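Local atomic coordinates of eukaryotic peptide chain release factor GTP-binding subunit (Schizosaccharomyces pombe, PDB entry 1R5B), a protein that serves as the GTP-binding subunit of a eukaryotic translation release factor, joining a P-loop domain of the elongation factor Tu type to beta-rich domains. Residues P277-Y282 against I288-I293; V196-E201 against T235-K240; A161-E164 against Q168-E171. All blocks are in the same frame, centred on the assembly; numbering follows the deposited sequence.

Overall arrangement
Contact 1 sits on the other side of the chain's centre from contacts 2 and 3, in the antiparallel beta domain, with its centre about 42 and 46 Å from theirs. Contacts 2 and 3 both belong to the P-loop GTPase domain, with centres about 22 Å apart, yet they hold different elements: contact 2 brings together two loops 34 residues apart in sequence, while contact 3 closes a short turn at the start of helix 169-178. The chemistry follows the place. Contact 1, partly buried, is backbone pairing between strands; contact 2, buried, is side-chain packing round an indole, with one weak hydrogen bond; contact 3, at the surface, centres on one hydrated carbonyl.

Contact 1 (P277-Y282 against I288-I293)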
loop_
_atom_site.group_PDB
_atom_site.type_symbol
_atom_site.label_atom_id
_atom_site.label_comp_id
_atom_site.label_asym_id
_atom_site.label_seq_id
_atom_site.Cartn_x
_atom_site.Cartn_y
_atom_site.Cartn_z
ATOM N N PRO A 277 7.033 9.523 8.982
ATOM C CA PRO A 277 8.377 9.592 9.561
ATOM C C PRO A 277 9.198 10.702 8.912
ATOM O O PRO A 277 9.117 10.890 7.702
ATOM C CB PRO A 277 8.975 8.222 9.234
ATOM C CG PRO A 277 7.790 7.327 8.980
ATOM C CD PRO A 277 6.743 8.200 8.400
ATOM N N ILE A 278 9.971 11.426 9.711
ATOM C CA ILE A 278 10.751 12.563 9.226
ATOM C C ILE A 278 12.087 12.063 8.720
ATOM O O ILE A 278 12.877 11.567 9.494
ATOM C CB ILE A 278 10.961 13.586 10.355
ATOM C CG1 ILE A 278 9.601 14.139 10.814
ATOM C CG2 ILE A 278 11.895 14.696 9.900
ATOM C CD1 ILE A 278 9.665 15.009 12.059
ATOM N N ALA A 279 12.320 12.162 7.415
ATOM C CA ALA A 279 13.601 11.781 6.827
ATOM C C ALA A 279 14.622 12.912 6.872
ATOM O O ALA A 279 15.803 12.652 7.008
ATOM C CB ALA A 279 13.407 11.305 5.405
ATOM N N SER A 280 14.182 14.160 6.751
ATOM C CA SER A 280 15.108 15.286 6.796
ATOM C C SER A 280 14.571 16.482 7.539
ATOM O O SER A 280 13.377 16.586 7.787
ATOM C CB SER A 280 15.489 15.724 5.389
ATOM O OG SER A 280 16.002 14.629 4.670
ATOM N N LYS A 281 15.487 17.380 7.888
ATOM C CA LYS A 281 15.145 18.638 8.526
ATOM C C LYS A 281 16.127 19.694 8.050
ATOM O O LYS A 281 17.312 19.601 8.335
ATOM C CB LYS A 281 15.208 18.505 10.052
ATOM C CG LYS A 281 14.829 19.783 10.806
ATOM C CD LYS A 281 14.883 19.606 12.320
ATOM C CE LYS A 281 14.430 20.876 13.051
ATOM N NZ LYS A 281 15.039 21.003 14.407
ATOM N N TYR A 282 15.640 20.679 7.303
ATOM C CA TYR A 282 16.465 21.814 6.906
ATOM C C TYR A 282 15.681 23.122 7.044
ATOM O O TYR A 282 14.596 23.138 7.621
ATOM C CB TYR A 282 17.050 21.612 5.491
ATOM C CG TYR A 282 16.074 21.200 4.398
ATOM C CD1 TYR A 282 15.588 22.131 3.476
ATOM C CD2 TYR A 282 15.670 19.871 4.256
ATOM C CE1 TYR A 282 14.698 21.748 2.454
ATOM C CE2 TYR A 282 14.784 19.479 3.237
ATOM C CZ TYR A 282 14.308 20.422 2.343
ATOM O OH TYR A 282 13.442 20.036 1.347
ATOM N N ILE A 288 11.653 22.963 7.593
ATOM C CA ILE A 288 11.143 22.032 6.596
ATOM C C ILE A 288 11.336 20.600 7.085
ATOM O O ILE A 288 12.422 20.243 7.537
ATOM C CB ILE A 288 11.868 22.213 5.239
ATOM C CG1 ILE A 288 11.726 23.645 4.715
ATOM C CG2 ILE A 288 11.332 21.212 4.211
ATOM C CD1 ILE A 288 10.292 24.103 4.502
ATOM N N LEU A 289 10.288 19.784 6.981
ATOM C CA LEU A 289 10.355 18.382 7.364
ATOM C C LEU A 289 9.985 17.528 6.157
ATOM O O LEU A 289 8.857 17.596 5.669
ATOM C CB LEU A 289 9.413 18.103 8.533
ATOM C CG LEU A 289 9.655 18.938 9.787
ATOM C CD1 LEU A 289 8.625 18.614 10.840
ATOM C CD2 LEU A 289 11.061 18.709 10.331
ATOM N N GLU A 290 10.947 16.742 5.675
ATOM C CA GLU A 290 10.760 15.890 4.507
ATOM C C GLU A 290 10.533 14.456 4.941
ATOM O O GLU A 290 11.091 14.014 5.936
ATOM C CB GLU A 290 11.956 16.000 3.541
ATOM C CG GLU A 290 12.812 14.742 3.357
ATOM C CD GLU A 290 12.477 13.951 2.090
ATOM O OE1 GLU A 290 13.279 14.041 1.114
ATOM O OE2 GLU A 290 11.432 13.240 2.061
ATOM N N GLY A 291 9.703 13.740 4.186
ATOM C CA GLY A 291 9.424 12.343 4.454
ATOM C C GLY A 291 8.382 11.757 3.523
ATOM O O GLY A 291 7.821 12.456 2.679
ATOM N N LYS A 292 8.136 10.459 3.680
ATOM C CA LYS A 292 7.136 9.738 2.886
ATOM C C LYS A 292 5.944 9.477 3.788
ATOM O O LYS A 292 6.097 8.911 4.855
ATOM C CB LYS A 292 7.713 8.405 2.380
ATOM C CG LYS A 292 6.852 7.617 1.344
ATOM C CD LYS A 292 7.166 6.095 1.388
ATOM C CE LYS A 292 6.573 5.327 0.199
ATOM N NZ LYS A 292 6.523 3.805 0.334
ATOM N N ILE A 293 4.760 9.880 3.355
ATOM C CA ILE A 293 3.548 9.645 4.130
ATOM C C ILE A 293 3.240 8.144 4.129
ATOM O O ILE A 293 3.107 7.546 3.078
ATOM C CB ILE A 293 2.382 10.444 3.567
ATOM C CG1 ILE A 293 2.744 11.927 3.539
ATOM C CG2 ILE A 293 1.149 10.221 4.423
ATOM C CD1 ILE A 293 1.715 12.808 2.843
HETATM O O HOH W 1 9.647 8.871 5.828
#
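Glu290 O takes two backbone hydrogen bonds at once, from Ala279 N at 2.7 Å and from Ser280 N at 3.2 Å, and so marks a classic beta bulge in the hairpin of strands 275-283 and 287-292. The two donors come in differently: Ala279 N lies in the carbonyl plane, with a C=O...N angle of 156°, whereas Ser280 N stands above it. From Ser280 onward the antiparallel pairing is regular. Ser280 and Glu290 form a hydrogen-bonded pair, Lys281 and Leu289 a non-hydrogen-bonded one, and Tyr282 with Ile288 closes the set through Ile288 N to Tyr282 O at 2.9 Å.

On the face shared by Ser280, Tyr282, Ile288 and Glu290, the Tyr282 ring leans over its partner. With CG set between the backbone N and the carbonyl carbon (chi1 49°), the ring folds back across the strand pair and takes Ile288 CG2 over one face, a CH-pi contact offset toward the rim, with CG2 3.6 Å from CZ. Next along, Glu290 CG rests 3.5 Å from Ser280 CB. On the face of Lys281 and Leu289, Leu289 CD2 lies alongside the aliphatic stem of Lys281, whose extended chain runs on to give its NZ to Val346 O; the other methyl, Leu289 CD1, reaches Ile278 CD1 at 3.9 Å.

The neighbouring strands fix this pair from both flanks. Strand 351-353 lays Leu352 against Ile278 and Leu289, and strand 334-340 bonds to Leu289 and Gly291 through Leu337 and Val335. On the Pro277 side of the bulge, where the chains separate, one water joins them, donating to Pro277 O at 2.8 Å and accepting from Lys292 N at 3.1 Å.

Contact 2 (V196-E201 against T235-K240); sequences VQWSEE and TGQNVK
Trp198 and Gln237 link two loops of the GTPase domain, the one leading into helix 200-218 and the one following strand 226-230, in a buried contact carried by the indole. Trp198 CG lies beside the backbone N, anti to the carbonyl carbon (chi1 -70°), and from there the ring reaches Gln237 with its six-membered side foremost, meeting it along the NE1-CZ2 edge. Near the ring plane, Gln237 OE1 accepts a weak hydrogen bond from Trp198 NE1 at 3.4 Å; the N-H...O angle is only 137°. The same oxygen is 3.6 Å from CZ2 of Trp198, so it straddles the edge, and the amide plane is turned 71° from the indole. Gln237 CB packs on Trp198 CZ2 at 3.7 Å.

An ST turn shapes the backbone just before this side chain: Thr235 OG1 accepts from Gln237 N at 3.3 Å and is hydrogen-bonded in turn to Ser232 OG. Along the chain, the two loops follow the probable G4 (NKxD) and G5 sequences of this P-loop fold, which include Met191 and Ser232 respectively. Asn238 CB comes obliquely to the ring, 4.3 Å from Trp198 CH2, while its amide gives ND2 to Pro230 O and takes Val243 N on OD1. Val243 and Val247 also touch the indole, and Trp250 NE1 donates to the carbonyl O of Trp198.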
loop_
_atom_site.group_PDB
_atom_site.type_symbol
_atom_site.label_atom_id
_atom_site.label_comp_id
_atom_site.label_asym_id
_atom_site.label_seq_id
_atom_site.Cartn_x
_atom_site.Cartn_y
_atom_site.Cartn_z
ATOM N N VAL A 196 -14.853 -3.782 -31.465
ATOM C CA VAL A 196 -13.690 -3.050 -30.986
ATOM C C VAL A 196 -12.481 -3.861 -31.375
ATOM O O VAL A 196 -12.381 -5.029 -30.990
ATOM C CB VAL A 196 -13.678 -2.997 -29.450
ATOM C CG1 VAL A 196 -12.724 -1.906 -28.947
ATOM C CG2 VAL A 196 -15.082 -2.823 -28.907
ATOM N N GLN A 197 -11.539 -3.299 -32.117
ATOM C CA GLN A 197 -10.351 -4.099 -32.446
ATOM C C GLN A 197 -9.108 -3.406 -31.938
ATOM O O GLN A 197 -8.186 -3.094 -32.690
ATOM C CB GLN A 197 -10.316 -4.408 -33.933
ATOM C CG GLN A 197 -11.422 -5.385 -34.303
ATOM C CD GLN A 197 -11.339 -5.875 -35.732
ATOM O OE1 GLN A 197 -12.201 -5.550 -36.537
ATOM N NE2 GLN A 197 -10.308 -6.654 -36.045
ATOM N N TRP A 198 -9.122 -3.179 -30.627
ATOM C CA TRP A 198 -8.160 -2.329 -29.947
ATOM C C TRP A 198 -8.113 -0.958 -30.622
ATOM O O TRP A 198 -7.067 -0.326 -30.716
ATOM C CB TRP A 198 -6.778 -3.001 -29.883
ATOM C CG TRP A 198 -6.750 -4.173 -28.940
ATOM C CD1 TRP A 198 -6.958 -5.493 -29.255
ATOM C CD2 TRP A 198 -6.519 -4.135 -27.530
ATOM N NE1 TRP A 198 -6.869 -6.269 -28.123
ATOM C CE2 TRP A 198 -6.600 -5.459 -27.051
ATOM C CE3 TRP A 198 -6.253 -3.110 -26.614
ATOM C CZ2 TRP A 198 -6.420 -5.784 -25.709
ATOM C CZ3 TRP A 198 -6.078 -3.434 -25.277
ATOM C CH2 TRP A 198 -6.162 -4.759 -24.838
ATOM N N SER A 199 -9.269 -0.501 -31.086
ATOM C CA SER A 199 -9.352 0.798 -31.723
ATOM C C SER A 199 -9.120 1.870 -30.671
ATOM O O SER A 199 -9.833 1.915 -29.672
ATOM C CB SER A 199 -10.727 0.997 -32.353
ATOM O OG SER A 199 -10.958 2.371 -32.623
ATOM N N GLU A 200 -8.129 2.725 -30.894
ATOM C CA GLU A 200 -7.956 3.915 -30.071
ATOM C C GLU A 200 -9.166 4.860 -30.159
ATOM O O GLU A 200 -9.472 5.546 -29.193
ATOM C CB GLU A 200 -6.679 4.673 -30.446
ATOM C CG GLU A 200 -6.175 5.581 -29.330
ATOM C CD GLU A 200 -5.000 6.461 -29.729
ATOM O OE1 GLU A 200 -4.623 6.499 -30.929
ATOM O OE2 GLU A 200 -4.462 7.131 -28.820
ATOM N N GLU A 201 -9.845 4.907 -31.308
ATOM C CA GLU A 201 -11.061 5.722 -31.442
ATOM C C GLU A 201 -12.170 5.282 -30.488
ATOM O O GLU A 201 -12.857 6.119 -29.931
ATOM C CB GLU A 201 -11.610 5.697 -32.869
ATOM C CG GLU A 201 -11.270 6.923 -33.694
ATOM C CD GLU A 201 -10.097 6.668 -34.623
ATOM O OE1 GLU A 201 -9.063 6.174 -34.117
ATOM O OE2 GLU A 201 -10.211 6.943 -35.845
ATOM N N THR A 235 -9.105 -12.838 -23.351
ATOM C CA THR A 235 -7.744 -13.209 -23.765
ATOM C C THR A 235 -6.689 -12.945 -22.704
ATOM O O THR A 235 -5.541 -13.346 -22.866
ATOM C CB THR A 235 -7.328 -12.446 -25.036
ATOM O OG1 THR A 235 -7.221 -11.045 -24.752
ATOM C CG2 THR A 235 -8.401 -12.540 -26.128
ATOM N N GLY A 236 -7.066 -12.260 -21.632
ATOM C CA GLY A 236 -6.112 -11.822 -20.628
ATOM C C GLY A 236 -5.145 -10.726 -21.064
ATOM O O GLY A 236 -4.165 -10.438 -20.378
ATOM N N GLN A 237 -5.422 -10.092 -22.193
ATOM C CA GLN A 237 -4.539 -9.054 -22.687
ATOM C C GLN A 237 -4.625 -7.799 -21.806
ATOM O O GLN A 237 -5.707 -7.270 -21.546
ATOM C CB GLN A 237 -4.857 -8.730 -24.140
ATOM C CG GLN A 237 -4.344 -9.787 -25.093
ATOM C CD GLN A 237 -4.979 -9.704 -26.466
ATOM O OE1 GLN A 237 -6.109 -9.209 -26.616
ATOM N NE2 GLN A 237 -4.261 -10.190 -27.476
ATOM N N ASN A 238 -3.458 -7.353 -21.357
ATOM C CA ASN A 238 -3.309 -6.191 -20.488
ATOM C C ASN A 238 -3.854 -6.385 -19.079
ATOM O O ASN A 238 -4.061 -5.405 -18.381
ATOM C CB ASN A 238 -3.910 -4.928 -21.121
ATOM C CG ASN A 238 -3.174 -3.661 -20.697
ATOM O OD1 ASN A 238 -1.953 -3.558 -20.838
ATOM N ND2 ASN A 238 -3.914 -2.698 -20.178
ATOM N N VAL A 239 -4.071 -7.633 -18.660
ATOM C CA VAL A 239 -4.511 -7.899 -17.290
ATOM C C VAL A 239 -3.275 -8.078 -16.442
ATOM O O VAL A 239 -3.066 -7.291 -15.523
ATOM C CB VAL A 239 -5.568 -9.061 -17.154
ATOM C CG1 VAL A 239 -5.032 -10.343 -17.587
ATOM C CG2 VAL A 239 -6.022 -9.233 -15.720
ATOM N N LYS A 240 -2.436 -9.064 -16.764
ATOM C CA LYS A 240 -1.182 -9.299 -16.049
ATOM C C LYS A 240 -0.009 -8.720 -16.831
ATOM O O LYS A 240 0.755 -7.925 -16.307
ATOM C CB LYS A 240 -0.939 -10.794 -15.821
ATOM C CG LYS A 240 0.229 -11.064 -14.859
ATOM C CD LYS A 240 0.848 -12.425 -15.036
ATOM C CE LYS A 240 1.956 -12.640 -14.002
ATOM N NZ LYS A 240 2.830 -13.797 -14.362
#

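Contact 3 (A161-E164 against Q168-E171)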
loop_
_atom_site.group_PDB
_atom_site.type_symbol
_atom_site.label_atom_id
_atom_site.label_comp_id
_atom_site.label_asym_id
_atom_site.label_seq_id
_atom_site.Cartn_x
_atom_site.Cartn_y
_atom_site.Cartn_z
ATOM N N ALA A 161 -25.639 1.100 -23.937
ATOM C CA ALA A 161 -26.848 0.655 -23.247
ATOM C C ALA A 161 -26.817 0.985 -21.754
ATOM O O ALA A 161 -27.849 1.325 -21.170
ATOM C CB ALA A 161 -27.061 -0.835 -23.457
ATOM N N GLY A 162 -25.633 0.899 -21.147
ATOM C CA GLY A 162 -25.459 1.187 -19.735
ATOM C C GLY A 162 -25.822 2.598 -19.312
ATOM O O GLY A 162 -26.121 2.828 -18.133
ATOM N N PHE A 163 -25.795 3.537 -20.263
ATOM C CA PHE A 163 -26.167 4.937 -20.013
ATOM C C PHE A 163 -27.589 5.283 -20.441
ATOM O O PHE A 163 -28.108 6.306 -20.012
ATOM C CB PHE A 163 -25.214 5.885 -20.733
ATOM C CG PHE A 163 -23.768 5.603 -20.483
ATOM C CD1 PHE A 163 -23.024 4.881 -21.397
ATOM C CD2 PHE A 163 -23.147 6.075 -19.342
ATOM C CE1 PHE A 163 -21.691 4.630 -21.184
ATOM C CE2 PHE A 163 -21.809 5.823 -19.108
ATOM C CZ PHE A 163 -21.073 5.095 -20.036
ATOM N N GLU A 164 -28.197 4.463 -21.301
ATOM C CA GLU A 164 -29.581 4.667 -21.780
ATOM C C GLU A 164 -30.594 4.466 -20.623
ATOM O O GLU A 164 -30.206 4.392 -19.454
ATOM C CB GLU A 164 -29.896 3.717 -22.968
ATOM C CG GLU A 164 -29.108 3.975 -24.263
ATOM C CD GLU A 164 -29.291 2.885 -25.345
ATOM O OE1 GLU A 164 -30.434 2.417 -25.571
ATOM O OE2 GLU A 164 -28.293 2.491 -26.000
ATOM N N GLN A 168 -27.452 0.428 -16.096
ATOM C CA GLN A 168 -27.068 0.310 -14.689
ATOM C C GLN A 168 -25.851 1.146 -14.316
ATOM O O GLN A 168 -25.524 1.250 -13.145
ATOM C CB GLN A 168 -26.820 -1.158 -14.326
ATOM C CG GLN A 168 -28.087 -1.880 -13.893
ATOM C CD GLN A 168 -27.890 -3.370 -13.681
ATOM O OE1 GLN A 168 -26.777 -3.833 -13.419
ATOM N NE2 GLN A 168 -28.978 -4.123 -13.782
ATOM N N THR A 169 -25.188 1.742 -15.296
ATOM C CA THR A 169 -23.919 2.424 -15.054
ATOM C C THR A 169 -24.012 3.583 -14.052
ATOM O O THR A 169 -23.063 3.837 -13.319
ATOM C CB THR A 169 -23.328 2.909 -16.386
ATOM O OG1 THR A 169 -23.061 1.780 -17.216
ATOM C CG2 THR A 169 -21.955 3.571 -16.187
ATOM N N ARG A 170 -25.143 4.279 -14.030
ATOM C CA ARG A 170 -25.372 5.333 -13.052
ATOM C C ARG A 170 -25.343 4.718 -11.661
ATOM O O ARG A 170 -24.588 5.142 -10.795
ATOM C CB ARG A 170 -26.714 6.018 -13.281
ATOM C CG ARG A 170 -27.114 6.958 -12.157
ATOM C CD ARG A 170 -28.130 7.994 -12.544
ATOM N NE ARG A 170 -27.934 9.236 -11.795
ATOM C CZ ARG A 170 -28.298 10.456 -12.220
ATOM N NH1 ARG A 170 -28.892 10.631 -13.406
ATOM N NH2 ARG A 170 -28.072 11.518 -11.447
ATOM N N GLU A 171 -26.166 3.698 -11.472
ATOM C CA GLU A 171 -26.257 2.986 -10.208
ATOM C C GLU A 171 -24.897 2.397 -9.797
ATOM O O GLU A 171 -24.564 2.370 -8.614
ATOM C CB GLU A 171 -27.335 1.910 -10.310
ATOM C CG GLU A 171 -27.324 0.866 -9.206
ATOM C CD GLU A 171 -28.476 -0.116 -9.345
ATOM O OE1 GLU A 171 -29.648 0.341 -9.273
ATOM O OE2 GLU A 171 -28.205 -1.331 -9.542
HETATM O O HOH W 2 -27.147 4.707 -16.253
#
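The backbone turns back on itself between Gly162 and Thr169, whose CA atoms come within 5.1 Å, and Thr169 N donates to Gly162 O across 3.2 Å with an N-H...O angle of 149°. A water finishes the join: it donates to the same Gly162 O at 2.8 Å and accepts from Arg170 N at 3.0 Å. The carbonyl therefore serves two consecutive amides of the first turn of helix 169-178, one directly and one through solvent, and its position at the amino end of that helix would probably polarise it further.

Thr169 presses its side chain against this carbonyl, with CB 3.3 Å from Gly162 O. The rotation that puts OG1 beside the backbone N (chi1 -62°) leaves OG1 3.5 Å from Gly162 CA and swings CG2 toward Phe163. There the methyl meets the ring obliquely, CG2 to Phe163 CE2 at 3.7 Å.

Helix 169-178 is the main helix of the beta-alpha-beta crossover between the parallel strands 147-153 and 184-189, and the residues that lead into and open it, Gln168 to His172, read QTREH, as in elongation factor Tu. The contact ties the start of that helix to the end of the short helix 158-161.

Although Phe163 CB points away from the helix start, the ring comes back toward it and lodges in an aromatic cluster. Phe159 and Phe213 meet it edge-to-face, and Lys209 adds a cation-pi interaction; Phe213, on helix 200-218, also touches Thr169 and Arg170. The side chain of Gln168 ends near the probable P-loop without touching it; its OE1 is weakly hydrogen-bonded to His172 NE2.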